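Local coordinates for protein aerobactin synthase IucC (Klebsiella pneumoniae, PDB 6CN7) that probably joins a second N-acetyl-N-hydroxylysine to N-citryl-N-acetyl-N-hydroxylysine at the expense of ATP, completing the siderophore aerobactin, at residues H412-Y417 against Y477-L482; R54-W59 against R507-L512. The protein carries 5 engineered substitutions. All coordinates share one frame; numbering follows the deposited sequence.

In the fold
Both contacts are buried, small and centred on one residue, but they join different parts of the fold. Interaction 1 packs the C-terminal end of helix 395-417 against the early turns of helix 475-499 and is purely aliphatic. Interaction 2 lies farther from the centre of the chain and fastens an early hairpin of the chain, between strands 46-54 and 60-62, to helix 505-521 through a hydrogen bond as well as apolar contacts. Their centres are about 21 Å apart and they do not touch. The same helices nevertheless serve both: W57 and L512 reach later residues of helix 475-499, while F508, L511 and L512 meet helix 395-417.

Interaction 1 (H412-Y417 against Y477-L482); sequences HLLCRY and YLIHDL
L414 meets L478 through their CD1 methyl groups, 4.0 Å apart, at the closest point between the 412-417 and 477-482 helix turns. The same CD1 of L414 also lies 4.1 Å from L478 CB, so one methyl covers both the root and one branch of its partner. The CB bond of L414 already points at the other helix, and with CG anti to the backbone N (chi1 170°) the two methyls extend to it; the two leucine side chains meet at a slant. Its second branch does less: L414 CD2 lies 4.4 Å from I479 CD1, a looser touch made by the far end of the isoleucine. On this buried side L478 also packs on A420 of strand 419-421 and on V452 of strand 449-452.

The polar side chains H412, R416 and Y417 lie on the far side of their helix from this patch. There D311 takes a salt bridge from R416 and hydrogen bonds with H412 and Y417. Within this cluster R416 CG rests 3.5 Å above the Y417 ring, over its centre. On the solvent side of 477-482, Y477 is exposed and H480 partly so. With aliphatic groups alone bridging the two turns, the contact depends on shape and exclusion of water rather than on directional bonds, and the D311 cluster lies on the other flank of the 412-417 turn.

Interaction 2 (R54-W59 against R507-L512); sequences RGIWGW and RFYQLL
The indole N-H of W57 donates a hydrogen bond to the hydroxyl of Y509, with 2.7 Å between W57 NE1 and Y509 OH. The bond is nearly straight (165° at the hydrogen), and the oxygen lies close to the indole plane, at the ring's edge. The two side chains cross at about a right angle, their ring planes at 81°, in an oblique pairing. Beside the bond, W57 CZ2 comes within 4.0 Å of Y509 CE1. I56 adds an aliphatic contact, its CG2 methyl 3.7 Å from Y509 CE2, so the end of the tyrosine is held by two consecutive residues.

Both are at the middle of a type I beta turn from G55 to G58, closed by the bond from G58 N to G55 O (3.0 Å). G58 follows with a positive phi of 89°, a backbone shape suited to a residue that lacks a side chain. R54 NH1 bonds to G58 O at 2.6 Å, from above the carbonyl plane, tying the end of the strand to the turn, and E505 accepts a bond from I56 N. On the helix, F508 CD1 sits 3.4 Å above the centre of the Y509 ring. S495 is a further hydrogen-bond partner of Y509 OH, while P572 touches I56, W57 and Y509.

The tyrosine oxygen thus gives the buried indole N-H a polar partner, and its two bonds link the 54-59 hairpin to helices 505-521 and 475-499.

Interaction 1 (H412-Y417 against Y477-L482)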
ATOM      1  N   HIS A 412     -18.985  -8.360 -40.287  1.00 40.76           N
ATOM      2  CA  HIS A 412     -20.411  -8.522 -40.556  1.00 44.74           C
ATOM      3  C   HIS A 412     -21.249  -7.844 -39.480  1.00 43.35           C
ATOM      4  O   HIS A 412     -22.216  -7.136 -39.784  1.00 44.54           O
ATOM      5  CB  HIS A 412     -20.754 -10.009 -40.653  1.00 49.60           C
ATOM      6  CG  HIS A 412     -22.214 -10.285 -40.839  1.00 50.92           C
ATOM      7  ND1 HIS A 412     -22.895  -9.960 -41.991  1.00 51.78           N
ATOM      8  CD2 HIS A 412     -23.122 -10.863 -40.017  1.00 52.71           C
ATOM      9  CE1 HIS A 412     -24.158 -10.322 -41.872  1.00 51.00           C
ATOM     10  NE2 HIS A 412     -24.323 -10.872 -40.684  1.00 54.34           N
ATOM     11  N   LEU A 413     -20.897  -8.056 -38.209  1.00 46.77           N
ATOM     12  CA  LEU A 413     -21.591  -7.371 -37.125  1.00 52.99           C
ATOM     13  C   LEU A 413     -21.617  -5.865 -37.359  1.00 55.25           C
ATOM     14  O   LEU A 413     -22.645  -5.209 -37.144  1.00 51.15           O
ATOM     15  CB  LEU A 413     -20.917  -7.696 -35.790  1.00 51.14           C
ATOM     16  CG  LEU A 413     -21.549  -7.102 -34.527  1.00 52.42           C
ATOM     17  CD1 LEU A 413     -22.972  -7.603 -34.338  1.00 53.18           C
ATOM     18  CD2 LEU A 413     -20.703  -7.431 -33.308  1.00 50.04           C
ATOM     19  N   LEU A 414     -20.498  -5.301 -37.822  1.00 52.04           N
ATOM     20  CA  LEU A 414     -20.419  -3.858 -38.036  1.00 49.86           C
ATOM     21  C   LEU A 414     -21.296  -3.418 -39.203  1.00 50.83           C
ATOM     22  O   LEU A 414     -22.109  -2.495 -39.068  1.00 49.00           O
ATOM     23  CB  LEU A 414     -18.966  -3.447 -38.276  1.00 50.01           C
ATOM     24  CG  LEU A 414     -18.734  -2.005 -38.741  1.00 55.65           C
ATOM     25  CD1 LEU A 414     -19.258  -1.015 -37.714  1.00 57.73           C
ATOM     26  CD2 LEU A 414     -17.261  -1.759 -39.022  1.00 55.79           C
ATOM     27  N   CYS A 415     -21.142  -4.061 -40.363  1.00 50.58           N
ATOM     28  CA  CYS A 415     -21.801  -3.570 -41.569  1.00 48.35           C
ATOM     29  C   CYS A 415     -23.306  -3.791 -41.536  1.00 47.71           C
ATOM     30  O   CYS A 415     -24.056  -3.002 -42.124  1.00 49.69           O
ATOM     31  CB  CYS A 415     -21.198  -4.239 -42.800  1.00 47.58           C
ATOM     32  SG  CYS A 415     -19.446  -3.892 -43.012  1.00 50.19           S
ATOM     33  N   ARG A 416     -23.770  -4.847 -40.868  1.00 49.44           N
ATOM     34  CA  ARG A 416     -25.196  -5.153 -40.827  1.00 53.82           C
ATOM     35  C   ARG A 416     -25.903  -4.471 -39.664  1.00 53.97           C
ATOM     36  O   ARG A 416     -27.014  -3.958 -39.834  1.00 55.07           O
ATOM     37  CB  ARG A 416     -25.401  -6.666 -40.743  1.00 56.78           C
ATOM     38  CG  ARG A 416     -26.854  -7.114 -40.509  1.00 66.37           C
ATOM     39  CD  ARG A 416     -27.417  -7.805 -41.728  1.00 69.34           C
ATOM     40  NE  ARG A 416     -28.754  -8.355 -41.496  1.00 80.60           N
ATOM     41  CZ  ARG A 416     -29.036  -9.648 -41.369  1.00 84.73           C
ATOM     42  NH1 ARG A 416     -28.083 -10.569 -41.458  1.00 82.11           N
ATOM     43  NH2 ARG A 416     -30.291 -10.030 -41.163  1.00 86.36           N
ATOM     44  N   TYR A 417     -25.282  -4.451 -38.487  1.00 54.90           N
ATOM     45  CA  TYR A 417     -25.923  -3.950 -37.281  1.00 58.23           C
ATOM     46  C   TYR A 417     -25.322  -2.645 -36.778  1.00 61.49           C
ATOM     47  O   TYR A 417     -25.775  -2.127 -35.754  1.00 62.45           O
ATOM     48  CB  TYR A 417     -25.849  -5.012 -36.179  1.00 56.78           C
ATOM     49  CG  TYR A 417     -26.470  -6.332 -36.574  1.00 56.77           C
ATOM     50  CD1 TYR A 417     -27.848  -6.488 -36.604  1.00 59.36           C
ATOM     51  CD2 TYR A 417     -25.680  -7.420 -36.918  1.00 57.89           C
ATOM     52  CE1 TYR A 417     -28.425  -7.688 -36.968  1.00 58.14           C
ATOM     53  CE2 TYR A 417     -26.247  -8.627 -37.278  1.00 59.03           C
ATOM     54  CZ  TYR A 417     -27.619  -8.753 -37.302  1.00 59.20           C
ATOM     55  OH  TYR A 417     -28.191  -9.950 -37.664  1.00 62.35           O
ATOM     56  N   TYR A 477     -15.252   6.779 -37.867  1.00 62.62           N
ATOM     57  CA  TYR A 477     -14.811   6.524 -36.499  1.00 60.48           C
ATOM     58  C   TYR A 477     -14.717   5.027 -36.220  1.00 58.54           C
ATOM     59  O   TYR A 477     -13.803   4.574 -35.520  1.00 57.51           O
ATOM     60  CB  TYR A 477     -15.771   7.172 -35.497  1.00 62.02           C
ATOM     61  CG  TYR A 477     -15.369   8.538 -34.982  1.00 64.91           C
ATOM     62  CD1 TYR A 477     -14.215   8.710 -34.227  1.00 65.23           C
ATOM     63  CD2 TYR A 477     -16.168   9.650 -35.218  1.00 66.74           C
ATOM     64  CE1 TYR A 477     -13.856   9.959 -33.743  1.00 66.15           C
ATOM     65  CE2 TYR A 477     -15.822  10.898 -34.733  1.00 69.81           C
ATOM     66  CZ  TYR A 477     -14.663  11.047 -33.999  1.00 69.79           C
ATOM     67  OH  TYR A 477     -14.316  12.291 -33.522  1.00 73.83           O
ATOM     68  N   LEU A 478     -15.652   4.243 -36.762  1.00 58.97           N
ATOM     69  CA  LEU A 478     -15.784   2.847 -36.359  1.00 61.58           C
ATOM     70  C   LEU A 478     -14.848   1.922 -37.121  1.00 63.31           C
ATOM     71  O   LEU A 478     -14.492   0.858 -36.605  1.00 68.53           O
ATOM     72  CB  LEU A 478     -17.232   2.389 -36.544  1.00 64.82           C
ATOM     73  CG  LEU A 478     -18.267   3.104 -35.672  1.00 70.65           C
ATOM     74  CD1 LEU A 478     -19.661   2.599 -35.994  1.00 73.02           C
ATOM     75  CD2 LEU A 478     -17.962   2.919 -34.190  1.00 70.94           C
ATOM     76  N   ILE A 479     -14.445   2.288 -38.339  1.00 64.78           N
ATOM     77  CA  ILE A 479     -13.492   1.460 -39.074  1.00 67.09           C
ATOM     78  C   ILE A 479     -12.238   1.225 -38.244  1.00 64.62           C
ATOM     79  O   ILE A 479     -11.693   0.116 -38.215  1.00 60.57           O
ATOM     80  CB  ILE A 479     -13.157   2.112 -40.431  1.00 72.06           C
ATOM     81  CG1 ILE A 479     -14.352   2.011 -41.380  1.00 71.72           C
ATOM     82  CG2 ILE A 479     -11.923   1.463 -41.070  1.00 75.40           C
ATOM     83  CD1 ILE A 479     -14.736   0.589 -41.749  1.00 72.19           C
ATOM     84  N   HIS A 480     -11.764   2.264 -37.553  1.00 68.24           N
ATOM     85  CA  HIS A 480     -10.503   2.149 -36.823  1.00 70.10           C
ATOM     86  C   HIS A 480     -10.581   1.069 -35.750  1.00 70.08           C
ATOM     87  O   HIS A 480      -9.603   0.352 -35.510  1.00 65.41           O
ATOM     88  CB  HIS A 480     -10.131   3.496 -36.213  1.00 73.07           C
ATOM     89  CG  HIS A 480      -9.802   4.540 -37.233  1.00 78.30           C
ATOM     90  ND1 HIS A 480      -8.588   4.587 -37.883  1.00 78.73           N
ATOM     91  CD2 HIS A 480     -10.536   5.562 -37.732  1.00 78.78           C
ATOM     92  CE1 HIS A 480      -8.584   5.598 -38.731  1.00 79.25           C
ATOM     93  NE2 HIS A 480      -9.755   6.206 -38.659  1.00 80.09           N
ATOM     94  N   ASP A 481     -11.735   0.939 -35.090  1.00 73.66           N
ATOM     95  CA  ASP A 481     -11.918  -0.149 -34.135  1.00 80.22           C
ATOM     96  C   ASP A 481     -11.548  -1.491 -34.753  1.00 81.01           C
ATOM     97  O   ASP A 481     -11.177  -2.427 -34.034  1.00 83.47           O
ATOM     98  CB  ASP A 481     -13.368  -0.179 -33.631  1.00 86.82           C
ATOM     99  CG  ASP A 481     -13.502   0.281 -32.184  1.00 89.72           C
ATOM    100  OD1 ASP A 481     -12.477   0.649 -31.572  1.00 89.04           O
ATOM    101  OD2 ASP A 481     -14.636   0.271 -31.654  1.00 89.89           O
ATOM    102  N   LEU A 482     -11.639  -1.604 -36.076  1.00 76.67           N
ATOM    103  CA  LEU A 482     -11.273  -2.820 -36.790  1.00 69.54           C
ATOM    104  C   LEU A 482      -9.967  -2.698 -37.558  1.00 61.94           C
ATOM    105  O   LEU A 482      -9.190  -3.654 -37.590  1.00 61.65           O
ATOM    106  CB  LEU A 482     -12.393  -3.218 -37.760  1.00 69.98           C
ATOM    107  CG  LEU A 482     -12.215  -4.560 -38.477  1.00 71.38           C
ATOM    108  CD1 LEU A 482     -12.044  -5.702 -37.480  1.00 70.72           C
ATOM    109  CD2 LEU A 482     -13.397  -4.832 -39.394  1.00 72.73           C
TER

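Interaction 2 (R54-W59 against R507-L512)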
ATOM      1  N   ARG A  54      11.846  -3.251 -42.928  1.00 47.81           N
ATOM      2  CA  ARG A  54      10.596  -2.516 -42.778  1.00 47.52           C
ATOM      3  C   ARG A  54       9.467  -3.324 -43.409  1.00 49.67           C
ATOM      4  O   ARG A  54       9.518  -3.646 -44.601  1.00 47.66           O
ATOM      5  CB  ARG A  54      10.694  -1.128 -43.411  1.00 45.19           C
ATOM      6  CG  ARG A  54       9.565  -0.197 -42.989  1.00 46.28           C
ATOM      7  CD  ARG A  54       9.661   1.180 -43.632  1.00 46.68           C
ATOM      8  NE  ARG A  54      10.737   2.001 -43.077  1.00 50.66           N
ATOM      9  CZ  ARG A  54      10.671   2.648 -41.918  1.00 53.19           C
ATOM     10  NH1 ARG A  54       9.585   2.567 -41.161  1.00 55.12           N
ATOM     11  NH2 ARG A  54      11.701   3.376 -41.508  1.00 56.66           N
ATOM     12  N   GLY A  55       8.455  -3.651 -42.606  1.00 48.65           N
ATOM     13  CA  GLY A  55       7.351  -4.468 -43.059  1.00 46.29           C
ATOM     14  C   GLY A  55       6.323  -3.682 -43.852  1.00 47.35           C
ATOM     15  O   GLY A  55       6.463  -2.488 -44.116  1.00 46.20           O
ATOM     16  N   ILE A  56       5.249  -4.385 -44.222  1.00 45.82           N
ATOM     17  CA  ILE A  56       4.250  -3.815 -45.121  1.00 46.13           C
ATOM     18  C   ILE A  56       3.460  -2.688 -44.469  1.00 42.43           C
ATOM     19  O   ILE A  56       2.849  -1.878 -45.175  1.00 43.88           O
ATOM     20  CB  ILE A  56       3.298  -4.914 -45.628  1.00 50.84           C
ATOM     21  CG1 ILE A  56       2.425  -4.373 -46.762  1.00 53.56           C
ATOM     22  CG2 ILE A  56       2.425  -5.446 -44.490  1.00 52.31           C
ATOM     23  CD1 ILE A  56       1.678  -5.447 -47.527  1.00 52.23           C
ATOM     24  N   TRP A  57       3.442  -2.612 -43.139  1.00 39.17           N
ATOM     25  CA  TRP A  57       2.749  -1.526 -42.459  1.00 40.46           C
ATOM     26  C   TRP A  57       3.590  -0.263 -42.342  1.00 45.37           C
ATOM     27  O   TRP A  57       3.060   0.775 -41.935  1.00 50.23           O
ATOM     28  CB  TRP A  57       2.317  -1.976 -41.063  1.00 41.35           C
ATOM     29  CG  TRP A  57       1.209  -2.976 -41.088  1.00 41.94           C
ATOM     30  CD1 TRP A  57       1.324  -4.330 -41.004  1.00 45.17           C
ATOM     31  CD2 TRP A  57      -0.188  -2.698 -41.219  1.00 42.18           C
ATOM     32  NE1 TRP A  57       0.084  -4.915 -41.069  1.00 44.02           N
ATOM     33  CE2 TRP A  57      -0.863  -3.934 -41.201  1.00 45.04           C
ATOM     34  CE3 TRP A  57      -0.935  -1.523 -41.348  1.00 45.43           C
ATOM     35  CZ2 TRP A  57      -2.250  -4.030 -41.307  1.00 45.25           C
ATOM     36  CZ3 TRP A  57      -2.308  -1.619 -41.455  1.00 45.48           C
ATOM     37  CH2 TRP A  57      -2.952  -2.863 -41.432  1.00 43.82           C
ATOM     38  N   GLY A  58       4.869  -0.319 -42.700  1.00 43.70           N
ATOM     39  CA  GLY A  58       5.783   0.767 -42.425  1.00 47.44           C
ATOM     40  C   GLY A  58       6.473   0.661 -41.085  1.00 49.19           C
ATOM     41  O   GLY A  58       7.167   1.603 -40.686  1.00 54.30           O
ATOM     42  N   TRP A  59       6.308  -0.456 -40.384  1.00 44.61           N
ATOM     43  CA  TRP A  59       6.854  -0.648 -39.049  1.00 42.92           C
ATOM     44  C   TRP A  59       8.106  -1.512 -39.132  1.00 45.35           C
ATOM     45  O   TRP A  59       8.114  -2.535 -39.824  1.00 42.55           O
ATOM     46  CB  TRP A  59       5.804  -1.297 -38.147  1.00 42.06           C
ATOM     47  CG  TRP A  59       6.317  -1.746 -36.825  1.00 41.97           C
ATOM     48  CD1 TRP A  59       6.815  -0.964 -35.828  1.00 44.27           C
ATOM     49  CD2 TRP A  59       6.359  -3.092 -36.339  1.00 40.11           C
ATOM     50  NE1 TRP A  59       7.178  -1.738 -34.753  1.00 41.55           N
ATOM     51  CE2 TRP A  59       6.906  -3.050 -35.041  1.00 38.37           C
ATOM     52  CE3 TRP A  59       5.992  -4.328 -36.878  1.00 43.84           C
ATOM     53  CZ2 TRP A  59       7.097  -4.195 -34.276  1.00 36.90           C
ATOM     54  CZ3 TRP A  59       6.181  -5.466 -36.113  1.00 42.48           C
ATOM     55  CH2 TRP A  59       6.729  -5.391 -34.827  1.00 38.43           C
ATOM     56  N   ARG A 507       1.340 -11.834 -49.531  1.00 49.63           N
ATOM     57  CA  ARG A 507       0.418 -12.957 -49.646  1.00 51.62           C
ATOM     58  C   ARG A 507      -0.507 -13.030 -48.437  1.00 50.15           C
ATOM     59  O   ARG A 507      -1.711 -13.271 -48.582  1.00 44.77           O
ATOM     60  CB  ARG A 507       1.208 -14.257 -49.804  1.00 53.05           C
ATOM     61  CG  ARG A 507       0.352 -15.494 -49.995  1.00 58.26           C
ATOM     62  CD  ARG A 507      -0.478 -15.401 -51.263  1.00 60.64           C
ATOM     63  NE  ARG A 507      -1.240 -16.620 -51.505  1.00 58.43           N
ATOM     64  CZ  ARG A 507      -2.275 -16.703 -52.335  1.00 57.99           C
ATOM     65  NH1 ARG A 507      -2.684 -15.634 -53.006  1.00 58.21           N
ATOM     66  NH2 ARG A 507      -2.909 -17.857 -52.488  1.00 59.44           N
ATOM     67  N   PHE A 508       0.044 -12.827 -47.238  1.00 48.73           N
ATOM     68  CA  PHE A 508      -0.756 -12.826 -46.016  1.00 43.80           C
ATOM     69  C   PHE A 508      -2.017 -11.985 -46.182  1.00 47.00           C
ATOM     70  O   PHE A 508      -3.130 -12.446 -45.900  1.00 50.24           O
ATOM     71  CB  PHE A 508       0.103 -12.304 -44.860  1.00 41.86           C
ATOM     72  CG  PHE A 508      -0.587 -12.302 -43.519  1.00 41.92           C
ATOM     73  CD1 PHE A 508      -1.448 -11.275 -43.165  1.00 41.15           C
ATOM     74  CD2 PHE A 508      -0.349 -13.313 -42.602  1.00 43.24           C
ATOM     75  CE1 PHE A 508      -2.071 -11.267 -41.929  1.00 39.61           C
ATOM     76  CE2 PHE A 508      -0.966 -13.308 -41.364  1.00 41.84           C
ATOM     77  CZ  PHE A 508      -1.826 -12.283 -41.027  1.00 39.33           C
ATOM     78  N   TYR A 509      -1.863 -10.746 -46.649  1.00 44.31           N
ATOM     79  CA  TYR A 509      -2.998  -9.842 -46.749  1.00 45.46           C
ATOM     80  C   TYR A 509      -3.784 -10.023 -48.042  1.00 48.99           C
ATOM     81  O   TYR A 509      -4.913  -9.529 -48.136  1.00 47.92           O
ATOM     82  CB  TYR A 509      -2.506  -8.406 -46.591  1.00 46.06           C
ATOM     83  CG  TYR A 509      -1.932  -8.165 -45.213  1.00 48.46           C
ATOM     84  CD1 TYR A 509      -2.759  -7.860 -44.141  1.00 47.09           C
ATOM     85  CD2 TYR A 509      -0.569  -8.279 -44.976  1.00 47.30           C
ATOM     86  CE1 TYR A 509      -2.240  -7.658 -42.875  1.00 49.05           C
ATOM     87  CE2 TYR A 509      -0.043  -8.080 -43.715  1.00 46.85           C
ATOM     88  CZ  TYR A 509      -0.883  -7.771 -42.670  1.00 47.97           C
ATOM     89  OH  TYR A 509      -0.362  -7.571 -41.411  1.00 49.81           O
ATOM     90  N   GLN A 510      -3.225 -10.726 -49.031  1.00 48.22           N
ATOM     91  CA  GLN A 510      -4.036 -11.200 -50.149  1.00 48.72           C
ATOM     92  C   GLN A 510      -5.096 -12.180 -49.666  1.00 48.97           C
ATOM     93  O   GLN A 510      -6.256 -12.116 -50.091  1.00 51.35           O
ATOM     94  CB  GLN A 510      -3.154 -11.866 -51.206  1.00 54.05           C
ATOM     95  CG  GLN A 510      -2.442 -10.910 -52.146  1.00 59.13           C
ATOM     96  CD  GLN A 510      -1.498 -11.631 -53.090  1.00 60.78           C
ATOM     97  OE1 GLN A 510      -1.204 -12.813 -52.909  1.00 59.58           O
ATOM     98  NE2 GLN A 510      -1.018 -10.923 -54.105  1.00 62.21           N
ATOM     99  N   LEU A 511      -4.715 -13.098 -48.773  1.00 46.56           N
ATOM    100  CA  LEU A 511      -5.663 -14.074 -48.249  1.00 47.23           C
ATOM    101  C   LEU A 511      -6.755 -13.400 -47.428  1.00 47.57           C
ATOM    102  O   LEU A 511      -7.925 -13.792 -47.501  1.00 46.87           O
ATOM    103  CB  LEU A 511      -4.928 -15.115 -47.404  1.00 52.71           C
ATOM    104  CG  LEU A 511      -4.280 -16.286 -48.150  1.00 61.22           C
ATOM    105  CD1 LEU A 511      -3.188 -15.818 -49.085  1.00 63.51           C
ATOM    106  CD2 LEU A 511      -3.719 -17.283 -47.153  1.00 65.45           C
ATOM    107  N   LEU A 512      -6.394 -12.388 -46.636  1.00 46.88           N
ATOM    108  CA  LEU A 512      -7.393 -11.671 -45.852  1.00 48.83           C
ATOM    109  C   LEU A 512      -8.380 -10.950 -46.761  1.00 51.61           C
ATOM    110  O   LEU A 512      -9.596 -10.996 -46.540  1.00 52.67           O
ATOM    111  CB  LEU A 512      -6.708 -10.682 -44.908  1.00 50.19           C
ATOM    112  CG  LEU A 512      -7.635  -9.802 -44.063  1.00 52.52           C
ATOM    113  CD1 LEU A 512      -8.561 -10.650 -43.203  1.00 50.76           C
ATOM    114  CD2 LEU A 512      -6.822  -8.848 -43.197  1.00 52.84           C
TER